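PDB 5YH1: member of s1p family of ribosomal proteins, which binds manganese through its DHH-family domain and probably acts as a nucleic-acid exonuclease, the crystallised piece being the DHH part of a longer S1-containing protein. Local coordinates for residues Lys303-Ser317 against Tyr340-Phe354. Sequence-based numbering, arbitrary orientation.
Sequences KQEKVLKAVLPHVKS and YPSPGKLSGIIHDHF
Q304 NE2 gives one hydrogen bond to Y340 OH (2.9 Å) and another to E258, which also salt-bridges K345. The tyrosine oxygen sits close to the amide plane (N-H...O angle 159°), and Q304 NE2 meets the ring at its edge. Q304 gets there on an extended chain, CG set anti to its carbonyl carbon (chi1 -68°), and its CG lies 3.7 Å from I349 CD1. With an alanine here, Y340 OH would probably lose this donor and a gap would open beside I349 CD1. Next to it, K303 runs its CD past Y340 CD1 at 3.7 Å and carries its amine on to Y266 and H262.

Further along, V307 CG1 butts against CG of the P341 ring, which follows a cis peptide bond. L308 CD1 touches both I349 CG2 (3.9 Å) and I350 CG1. L312 CD2 then lies over one face of the H353 imidazole, a CH-pi contact 3.8 Å from the ring centroid, while its CD1 reaches F354 CE1. V315 CG1 packs on F354 CE1 as well (3.8 Å).

This is apolar helix-helix packing with a polar edge at Q304, apart from the metal site: the K345 side chain is about 14 Å from the manganese ion. The axes of 303-311 and 343-354 cross at -76°, 10.4 Å apart at closest approach. They belong to helices 286-311 and 343-358, the latter packed on strand 373-378 of the mixed sheet. Helix 250-267 lies against the Y340 end; strand 316-319 leads off past F354 into that sheet, pairing with strand 325-330.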
ATOM      1  N   LYS A 303      13.182 -16.623 -15.552  1.00 28.38           N
ATOM      2  CA  LYS A 303      12.158 -15.599 -15.805  1.00 28.92           C
ATOM      3  C   LYS A 303      12.538 -14.694 -16.963  1.00 28.17           C
ATOM      4  O   LYS A 303      11.713 -14.402 -17.823  1.00 27.71           O
ATOM      5  CB  LYS A 303      11.931 -14.719 -14.587  1.00 30.00           C
ATOM      6  CG  LYS A 303      11.183 -15.384 -13.458  1.00 31.53           C
ATOM      7  CD  LYS A 303      10.978 -14.381 -12.338  1.00 32.23           C
ATOM      8  CE  LYS A 303      10.395 -15.052 -11.117  1.00 32.09           C
ATOM      9  NZ  LYS A 303       9.957 -14.060 -10.097  1.00 31.93           N
ATOM     10  N   GLN A 304      13.787 -14.242 -16.987  1.00 28.63           N
ATOM     11  CA  GLN A 304      14.234 -13.361 -18.067  1.00 29.03           C
ATOM     12  C   GLN A 304      14.175 -14.056 -19.427  1.00 29.72           C
ATOM     13  O   GLN A 304      13.702 -13.474 -20.395  1.00 29.92           O
ATOM     14  CB  GLN A 304      15.633 -12.815 -17.783  1.00 29.12           C
ATOM     15  CG  GLN A 304      15.667 -11.859 -16.600  1.00 30.05           C
ATOM     16  CD  GLN A 304      17.024 -11.208 -16.392  1.00 30.19           C
ATOM     17  OE1 GLN A 304      17.881 -11.264 -17.258  1.00 31.25           O
ATOM     18  NE2 GLN A 304      17.216 -10.583 -15.240  1.00 30.78           N
ATOM     19  N   GLU A 305      14.640 -15.303 -19.496  1.00 30.81           N
ATOM     20  CA  GLU A 305      14.604 -16.061 -20.750  1.00 32.29           C
ATOM     21  C   GLU A 305      13.185 -16.312 -21.240  1.00 30.95           C
ATOM     22  O   GLU A 305      12.908 -16.191 -22.432  1.00 30.74           O
ATOM     23  CB  GLU A 305      15.322 -17.403 -20.592  1.00 33.75           C
ATOM     24  CG  GLU A 305      16.822 -17.246 -20.498  1.00 37.05           C
ATOM     25  CD  GLU A 305      17.542 -18.540 -20.178  1.00 40.18           C
ATOM     26  OE1 GLU A 305      16.911 -19.501 -19.676  1.00 41.98           O
ATOM     27  OE2 GLU A 305      18.760 -18.582 -20.425  1.00 45.70           O
ATOM     28  N   LYS A 306      12.302 -16.669 -20.313  1.00 31.18           N
ATOM     29  CA  LYS A 306      10.891 -16.915 -20.628  1.00 32.33           C
ATOM     30  C   LYS A 306      10.241 -15.659 -21.187  1.00 30.35           C
ATOM     31  O   LYS A 306       9.589 -15.702 -22.227  1.00 29.61           O
ATOM     32  CB  LYS A 306      10.110 -17.332 -19.373  1.00 34.53           C
ATOM     33  CG  LYS A 306       9.446 -18.690 -19.451  1.00 37.62           C
ATOM     34  CD  LYS A 306      10.381 -19.791 -18.957  1.00 38.67           C
ATOM     35  N   VAL A 307      10.402 -14.542 -20.483  1.00 30.14           N
ATOM     36  CA  VAL A 307       9.740 -13.301 -20.897  1.00 29.74           C
ATOM     37  C   VAL A 307      10.332 -12.829 -22.231  1.00 28.18           C
ATOM     38  O   VAL A 307       9.606 -12.445 -23.140  1.00 28.79           O
ATOM     39  CB  VAL A 307       9.775 -12.210 -19.786  1.00 30.79           C
ATOM     40  CG1 VAL A 307      11.172 -11.631 -19.607  1.00 32.44           C
ATOM     41  CG2 VAL A 307       8.801 -11.088 -20.100  1.00 30.91           C
ATOM     42  N   LEU A 308      11.643 -12.925 -22.380  1.00 28.36           N
ATOM     43  CA  LEU A 308      12.278 -12.534 -23.632  1.00 29.06           C
ATOM     44  C   LEU A 308      11.765 -13.359 -24.815  1.00 29.26           C
ATOM     45  O   LEU A 308      11.399 -12.802 -25.854  1.00 28.58           O
ATOM     46  CB  LEU A 308      13.797 -12.656 -23.518  1.00 30.82           C
ATOM     47  CG  LEU A 308      14.601 -12.088 -24.681  1.00 31.83           C
ATOM     48  CD1 LEU A 308      14.285 -10.612 -24.912  1.00 31.93           C
ATOM     49  CD2 LEU A 308      16.082 -12.291 -24.412  1.00 32.69           C
ATOM     50  N   LYS A 309      11.708 -14.676 -24.648  1.00 28.74           N
ATOM     51  CA  LYS A 309      11.190 -15.555 -25.695  1.00 30.50           C
ATOM     52  C   LYS A 309       9.763 -15.202 -26.131  1.00 28.96           C
ATOM     53  O   LYS A 309       9.444 -15.238 -27.320  1.00 28.78           O
ATOM     54  CB  LYS A 309      11.236 -17.010 -25.242  1.00 34.18           C
ATOM     55  CG  LYS A 309      10.926 -17.984 -26.359  1.00 37.83           C
ATOM     56  CD  LYS A 309      10.968 -19.420 -25.878  1.00 41.31           C
ATOM     57  CE  LYS A 309      10.540 -20.357 -26.995  1.00 44.65           C
ATOM     58  NZ  LYS A 309      10.575 -21.772 -26.533  1.00 48.89           N
ATOM     59  N   ALA A 310       8.913 -14.847 -25.177  1.00 28.05           N
ATOM     60  CA  ALA A 310       7.517 -14.514 -25.469  1.00 27.64           C
ATOM     61  C   ALA A 310       7.336 -13.122 -26.083  1.00 27.61           C
ATOM     62  O   ALA A 310       6.413 -12.915 -26.882  1.00 27.31           O
ATOM     63  CB  ALA A 310       6.679 -14.637 -24.204  1.00 27.89           C
ATOM     64  N   VAL A 311       8.201 -12.174 -25.710  1.00 27.73           N
ATOM     65  CA  VAL A 311       8.039 -10.765 -26.100  1.00 28.27           C
ATOM     66  C   VAL A 311       8.746 -10.407 -27.414  1.00 27.96           C
ATOM     67  O   VAL A 311       8.255  -9.590 -28.201  1.00 27.06           O
ATOM     68  CB  VAL A 311       8.531  -9.826 -24.969  1.00 29.92           C
ATOM     69  CG1 VAL A 311       8.475  -8.369 -25.400  1.00 30.55           C
ATOM     70  CG2 VAL A 311       7.678 -10.017 -23.722  1.00 30.41           C
ATOM     71  N   LEU A 312       9.893 -11.030 -27.646  1.00 28.47           N
ATOM     72  CA  LEU A 312      10.741 -10.750 -28.815  1.00 28.51           C
ATOM     73  C   LEU A 312      10.028 -10.786 -30.165  1.00 27.60           C
ATOM     74  O   LEU A 312      10.278  -9.933 -31.004  1.00 28.39           O
ATOM     75  CB  LEU A 312      11.917 -11.725 -28.834  1.00 29.96           C
ATOM     76  CG  LEU A 312      13.200 -11.328 -29.524  1.00 32.67           C
ATOM     77  CD1 LEU A 312      13.688  -9.960 -29.052  1.00 32.58           C
ATOM     78  CD2 LEU A 312      14.231 -12.418 -29.239  1.00 33.47           C
ATOM     79  N   PRO A 313       9.125 -11.760 -30.386  1.00 27.64           N
ATOM     80  CA  PRO A 313       8.379 -11.750 -31.652  1.00 27.47           C
ATOM     81  C   PRO A 313       7.549 -10.491 -31.904  1.00 27.89           C
ATOM     82  O   PRO A 313       7.154 -10.241 -33.037  1.00 27.47           O
ATOM     83  CB  PRO A 313       7.452 -12.965 -31.517  1.00 27.60           C
ATOM     84  CG  PRO A 313       8.182 -13.880 -30.622  1.00 27.70           C
ATOM     85  CD  PRO A 313       8.841 -12.977 -29.609  1.00 27.61           C
ATOM     86  N   HIS A 314       7.281  -9.708 -30.864  1.00 28.43           N
ATOM     87  CA  HIS A 314       6.515  -8.472 -31.016  1.00 28.58           C
ATOM     88  C   HIS A 314       7.383  -7.230 -31.132  1.00 28.21           C
ATOM     89  O   HIS A 314       6.872  -6.137 -31.297  1.00 27.48           O
ATOM     90  CB  HIS A 314       5.550  -8.344 -29.839  1.00 30.46           C
ATOM     91  CG  HIS A 314       4.630  -9.511 -29.728  1.00 32.41           C
ATOM     92  ND1 HIS A 314       4.741 -10.453 -28.731  1.00 34.33           N
ATOM     93  CD2 HIS A 314       3.631  -9.934 -30.539  1.00 32.81           C
ATOM     94  CE1 HIS A 314       3.826 -11.387 -28.915  1.00 35.08           C
ATOM     95  NE2 HIS A 314       3.137 -11.094 -30.003  1.00 34.19           N
ATOM     96  N   VAL A 315       8.698  -7.387 -31.069  1.00 29.42           N
ATOM     97  CA  VAL A 315       9.593  -6.241 -31.227  1.00 30.14           C
ATOM     98  C   VAL A 315       9.776  -5.977 -32.718  1.00 30.56           C
ATOM     99  O   VAL A 315      10.191  -6.861 -33.436  1.00 29.98           O
ATOM    100  CB  VAL A 315      10.964  -6.500 -30.569  1.00 29.98           C
ATOM    101  CG1 VAL A 315      11.886  -5.297 -30.732  1.00 30.10           C
ATOM    102  CG2 VAL A 315      10.786  -6.838 -29.099  1.00 29.66           C
ATOM    103  N   LYS A 316       9.430  -4.779 -33.176  1.00 32.55           N
ATOM    104  CA  LYS A 316       9.754  -4.335 -34.529  1.00 34.90           C
ATOM    105  C   LYS A 316      11.159  -3.744 -34.524  1.00 33.30           C
ATOM    106  O   LYS A 316      11.456  -2.874 -33.710  1.00 31.32           O
ATOM    107  CB  LYS A 316       8.800  -3.246 -35.008  1.00 39.64           C
ATOM    108  CG  LYS A 316       7.399  -3.717 -35.343  1.00 47.10           C
ATOM    109  CD  LYS A 316       6.761  -2.782 -36.372  1.00 54.12           C
ATOM    110  CE  LYS A 316       5.338  -3.195 -36.737  1.00 59.29           C
ATOM    111  NZ  LYS A 316       4.810  -2.402 -37.892  1.00 62.61           N
ATOM    112  N   SER A 317      12.006  -4.218 -35.437  1.00 32.71           N
ATOM    113  CA  SER A 317      13.382  -3.729 -35.588  1.00 32.76           C
ATOM    114  C   SER A 317      13.611  -3.331 -37.036  1.00 33.47           C
ATOM    115  O   SER A 317      13.517  -4.171 -37.925  1.00 32.94           O
ATOM    116  CB  SER A 317      14.387  -4.813 -35.187  1.00 32.37           C
ATOM    117  OG  SER A 317      15.714  -4.310 -35.174  1.00 31.78           O
ATOM    118  N   TYR A 340       7.536  -9.115 -12.387  1.00 32.67           N
ATOM    119  CA  TYR A 340       8.931  -9.049 -12.770  1.00 31.10           C
ATOM    120  C   TYR A 340       9.049  -9.638 -14.178  1.00 31.17           C
ATOM    121  O   TYR A 340       8.538 -10.717 -14.426  1.00 32.65           O
ATOM    122  CB  TYR A 340       9.799  -9.838 -11.800  1.00 30.28           C
ATOM    123  CG  TYR A 340      11.258  -9.835 -12.170  1.00 29.28           C
ATOM    124  CD1 TYR A 340      11.770 -10.792 -13.033  1.00 28.78           C
ATOM    125  CD2 TYR A 340      12.125  -8.863 -11.673  1.00 28.86           C
ATOM    126  CE1 TYR A 340      13.105 -10.795 -13.387  1.00 29.07           C
ATOM    127  CE2 TYR A 340      13.465  -8.860 -12.018  1.00 28.98           C
ATOM    128  CZ  TYR A 340      13.950  -9.829 -12.881  1.00 29.22           C
ATOM    129  OH  TYR A 340      15.278  -9.844 -13.246  1.00 29.11           O
ATOM    130  N   PRO A 341       9.733  -8.947 -15.100  1.00 30.61           N
ATOM    131  CA  PRO A 341      10.438  -7.681 -14.961  1.00 32.23           C
ATOM    132  C   PRO A 341       9.574  -6.455 -15.264  1.00 31.07           C
ATOM    133  O   PRO A 341       8.748  -6.499 -16.157  1.00 30.94           O
ATOM    134  CB  PRO A 341      11.557  -7.805 -15.997  1.00 32.19           C
ATOM    135  CG  PRO A 341      10.949  -8.628 -17.081  1.00 32.62           C
ATOM    136  CD  PRO A 341      10.047  -9.606 -16.384  1.00 32.66           C
ATOM    137  N   SER A 342       9.795  -5.369 -14.529  1.00 32.12           N
ATOM    138  CA  SER A 342       9.182  -4.070 -14.830  1.00 32.43           C
ATOM    139  C   SER A 342       9.498  -3.624 -16.274  1.00 32.03           C
ATOM    140  O   SER A 342      10.438  -4.130 -16.891  1.00 29.99           O
ATOM    141  CB  SER A 342       9.689  -3.011 -13.846  1.00 33.08           C
ATOM    142  OG  SER A 342      11.062  -2.679 -14.089  1.00 34.67           O
ATOM    143  N   PRO A 343       8.716  -2.675 -16.815  1.00 31.69           N
ATOM    144  CA  PRO A 343       8.994  -2.140 -18.157  1.00 30.42           C
ATOM    145  C   PRO A 343      10.432  -1.652 -18.344  1.00 30.07           C
ATOM    146  O   PRO A 343      11.046  -1.932 -19.372  1.00 31.31           O
ATOM    147  CB  PRO A 343       8.009  -0.981 -18.275  1.00 30.70           C
ATOM    148  CG  PRO A 343       6.850  -1.405 -17.431  1.00 31.30           C
ATOM    149  CD  PRO A 343       7.450  -2.147 -16.266  1.00 31.57           C
ATOM    150  N   GLY A 344      10.972  -0.952 -17.353  1.00 28.11           N
ATOM    151  CA  GLY A 344      12.353  -0.497 -17.423  1.00 28.57           C
ATOM    152  C   GLY A 344      13.339  -1.641 -17.575  1.00 28.78           C
ATOM    153  O   GLY A 344      14.218  -1.606 -18.435  1.00 29.04           O
ATOM    154  N   LYS A 345      13.186  -2.658 -16.736  1.00 28.80           N
ATOM    155  CA  LYS A 345      14.057  -3.829 -16.755  1.00 28.92           C
ATOM    156  C   LYS A 345      13.860  -4.644 -18.033  1.00 27.50           C
ATOM    157  O   LYS A 345      14.825  -5.134 -18.617  1.00 28.24           O
ATOM    158  CB  LYS A 345      13.780  -4.699 -15.526  1.00 30.15           C
ATOM    159  CG  LYS A 345      14.589  -5.987 -15.436  1.00 31.97           C
ATOM    160  CD  LYS A 345      16.056  -5.700 -15.183  1.00 33.92           C
ATOM    161  CE  LYS A 345      16.882  -6.956 -15.346  1.00 35.53           C
ATOM    162  NZ  LYS A 345      18.320  -6.702 -15.077  1.00 37.70           N
ATOM    163  N   LEU A 346      12.608  -4.798 -18.449  1.00 25.83           N
ATOM    164  CA  LEU A 346      12.284  -5.505 -19.685  1.00 25.28           C
ATOM    165  C   LEU A 346      12.936  -4.856 -20.895  1.00 25.36           C
ATOM    166  O   LEU A 346      13.485  -5.548 -21.747  1.00 25.22           O
ATOM    167  CB  LEU A 346      10.768  -5.569 -19.901  1.00 25.06           C
ATOM    168  CG  LEU A 346      10.284  -6.258 -21.182  1.00 25.21           C
ATOM    169  CD1 LEU A 346      10.825  -7.683 -21.289  1.00 25.29           C
ATOM    170  CD2 LEU A 346       8.769  -6.272 -21.223  1.00 26.38           C
ATOM    171  N   SER A 347      12.849  -3.531 -20.988  1.00 25.92           N
ATOM    172  CA  SER A 347      13.476  -2.803 -22.089  1.00 26.62           C
ATOM    173  C   SER A 347      14.983  -3.054 -22.124  1.00 25.00           C
ATOM    174  O   SER A 347      15.566  -3.170 -23.194  1.00 24.35           O
ATOM    175  CB  SER A 347      13.200  -1.300 -21.991  1.00 27.72           C
ATOM    176  OG  SER A 347      13.923  -0.732 -20.908  1.00 28.28           O
ATOM    177  N   GLY A 348      15.597  -3.156 -20.948  1.00 24.98           N
ATOM    178  CA  GLY A 348      17.018  -3.467 -20.842  1.00 25.02           C
ATOM    179  C   GLY A 348      17.357  -4.862 -21.345  1.00 25.59           C
ATOM    180  O   GLY A 348      18.383  -5.065 -21.999  1.00 24.89           O
ATOM    181  N   ILE A 349      16.488  -5.820 -21.038  1.00 25.61           N
ATOM    182  CA  ILE A 349      16.683  -7.212 -21.449  1.00 26.19           C
ATOM    183  C   ILE A 349      16.560  -7.330 -22.965  1.00 25.26           C
ATOM    184  O   ILE A 349      17.331  -8.048 -23.595  1.00 24.81           O
ATOM    185  CB  ILE A 349      15.658  -8.139 -20.759  1.00 27.82           C
ATOM    186  CG1 ILE A 349      15.991  -8.287 -19.275  1.00 28.92           C
ATOM    187  CG2 ILE A 349      15.602  -9.510 -21.418  1.00 28.64           C
ATOM    188  CD1 ILE A 349      14.806  -8.763 -18.455  1.00 29.57           C
ATOM    189  N   ILE A 350      15.583  -6.635 -23.543  1.00 24.47           N
ATOM    190  CA  ILE A 350      15.411  -6.615 -24.994  1.00 24.21           C
ATOM    191  C   ILE A 350      16.601  -5.908 -25.645  1.00 25.49           C
ATOM    192  O   ILE A 350      17.183  -6.404 -26.624  1.00 24.64           O
ATOM    193  CB  ILE A 350      14.085  -5.944 -25.389  1.00 24.40           C
ATOM    194  CG1 ILE A 350      12.902  -6.828 -24.952  1.00 24.78           C
ATOM    195  CG2 ILE A 350      14.018  -5.693 -26.893  1.00 24.41           C
ATOM    196  CD1 ILE A 350      11.579  -6.088 -24.844  1.00 25.40           C
ATOM    197  N   HIS A 351      16.970  -4.760 -25.084  1.00 25.86           N
ATOM    198  CA  HIS A 351      18.080  -3.982 -25.613  1.00 27.65           C
ATOM    199  C   HIS A 351      19.384  -4.792 -25.600  1.00 27.72           C
ATOM    200  O   HIS A 351      20.099  -4.827 -26.605  1.00 27.35           O
ATOM    201  CB  HIS A 351      18.242  -2.686 -24.821  1.00 27.62           C
ATOM    202  CG  HIS A 351      19.177  -1.708 -25.447  1.00 28.12           C
ATOM    203  ND1 HIS A 351      18.964  -1.176 -26.701  1.00 28.77           N
ATOM    204  CD2 HIS A 351      20.311  -1.136 -24.982  1.00 27.74           C
ATOM    205  CE1 HIS A 351      19.929  -0.320 -26.982  1.00 28.36           C
ATOM    206  NE2 HIS A 351      20.760  -0.278 -25.955  1.00 28.14           N
ATOM    207  N   ASP A 352      19.671  -5.444 -24.472  1.00 28.05           N
ATOM    208  CA  ASP A 352      20.856  -6.305 -24.345  1.00 28.97           C
ATOM    209  C   ASP A 352      20.881  -7.393 -25.394  1.00 29.18           C
ATOM    210  O   ASP A 352      21.939  -7.714 -25.928  1.00 29.50           O
ATOM    211  CB  ASP A 352      20.925  -6.968 -22.969  1.00 29.64           C
ATOM    212  CG  ASP A 352      21.270  -5.999 -21.871  1.00 30.84           C
ATOM    213  OD1 ASP A 352      21.728  -4.874 -22.170  1.00 31.59           O
ATOM    214  OD2 ASP A 352      21.057  -6.352 -20.694  1.00 33.91           O
ATOM    215  N   HIS A 353      19.719  -7.964 -25.687  1.00 29.35           N
ATOM    216  CA  HIS A 353      19.633  -9.021 -26.688  1.00 29.05           C
ATOM    217  C   HIS A 353      20.064  -8.495 -28.049  1.00 29.06           C
ATOM    218  O   HIS A 353      20.801  -9.168 -28.771  1.00 27.97           O
ATOM    219  CB  HIS A 353      18.220  -9.585 -26.757  1.00 29.26           C
ATOM    220  CG  HIS A 353      17.994 -10.505 -27.910  1.00 30.17           C
ATOM    221  ND1 HIS A 353      18.258 -11.856 -27.847  1.00 31.78           N
ATOM    222  CD2 HIS A 353      17.524 -10.269 -29.157  1.00 30.69           C
ATOM    223  CE1 HIS A 353      17.959 -12.414 -29.005  1.00 31.17           C
ATOM    224  NE2 HIS A 353      17.521 -11.472 -29.821  1.00 31.30           N
ATOM    225  N   PHE A 354      19.617  -7.287 -28.388  1.00 28.91           N
ATOM    226  CA  PHE A 354      19.977  -6.688 -29.664  1.00 29.20           C
ATOM    227  C   PHE A 354      21.464  -6.312 -29.698  1.00 29.87           C
ATOM    228  O   PHE A 354      22.100  -6.416 -30.745  1.00 28.34           O
ATOM    229  CB  PHE A 354      19.046  -5.517 -30.020  1.00 28.82           C
ATOM    230  CG  PHE A 354      17.741  -5.963 -30.621  1.00 28.57           C
ATOM    231  CD1 PHE A 354      16.645  -6.247 -29.817  1.00 29.51           C
ATOM    232  CD2 PHE A 354      17.622  -6.141 -31.985  1.00 29.42           C
ATOM    233  CE1 PHE A 354      15.448  -6.691 -30.367  1.00 29.66           C
ATOM    234  CE2 PHE A 354      16.432  -6.583 -32.545  1.00 30.66           C
ATOM    235  CZ  PHE A 354      15.339  -6.857 -31.734  1.00 30.03           C
TER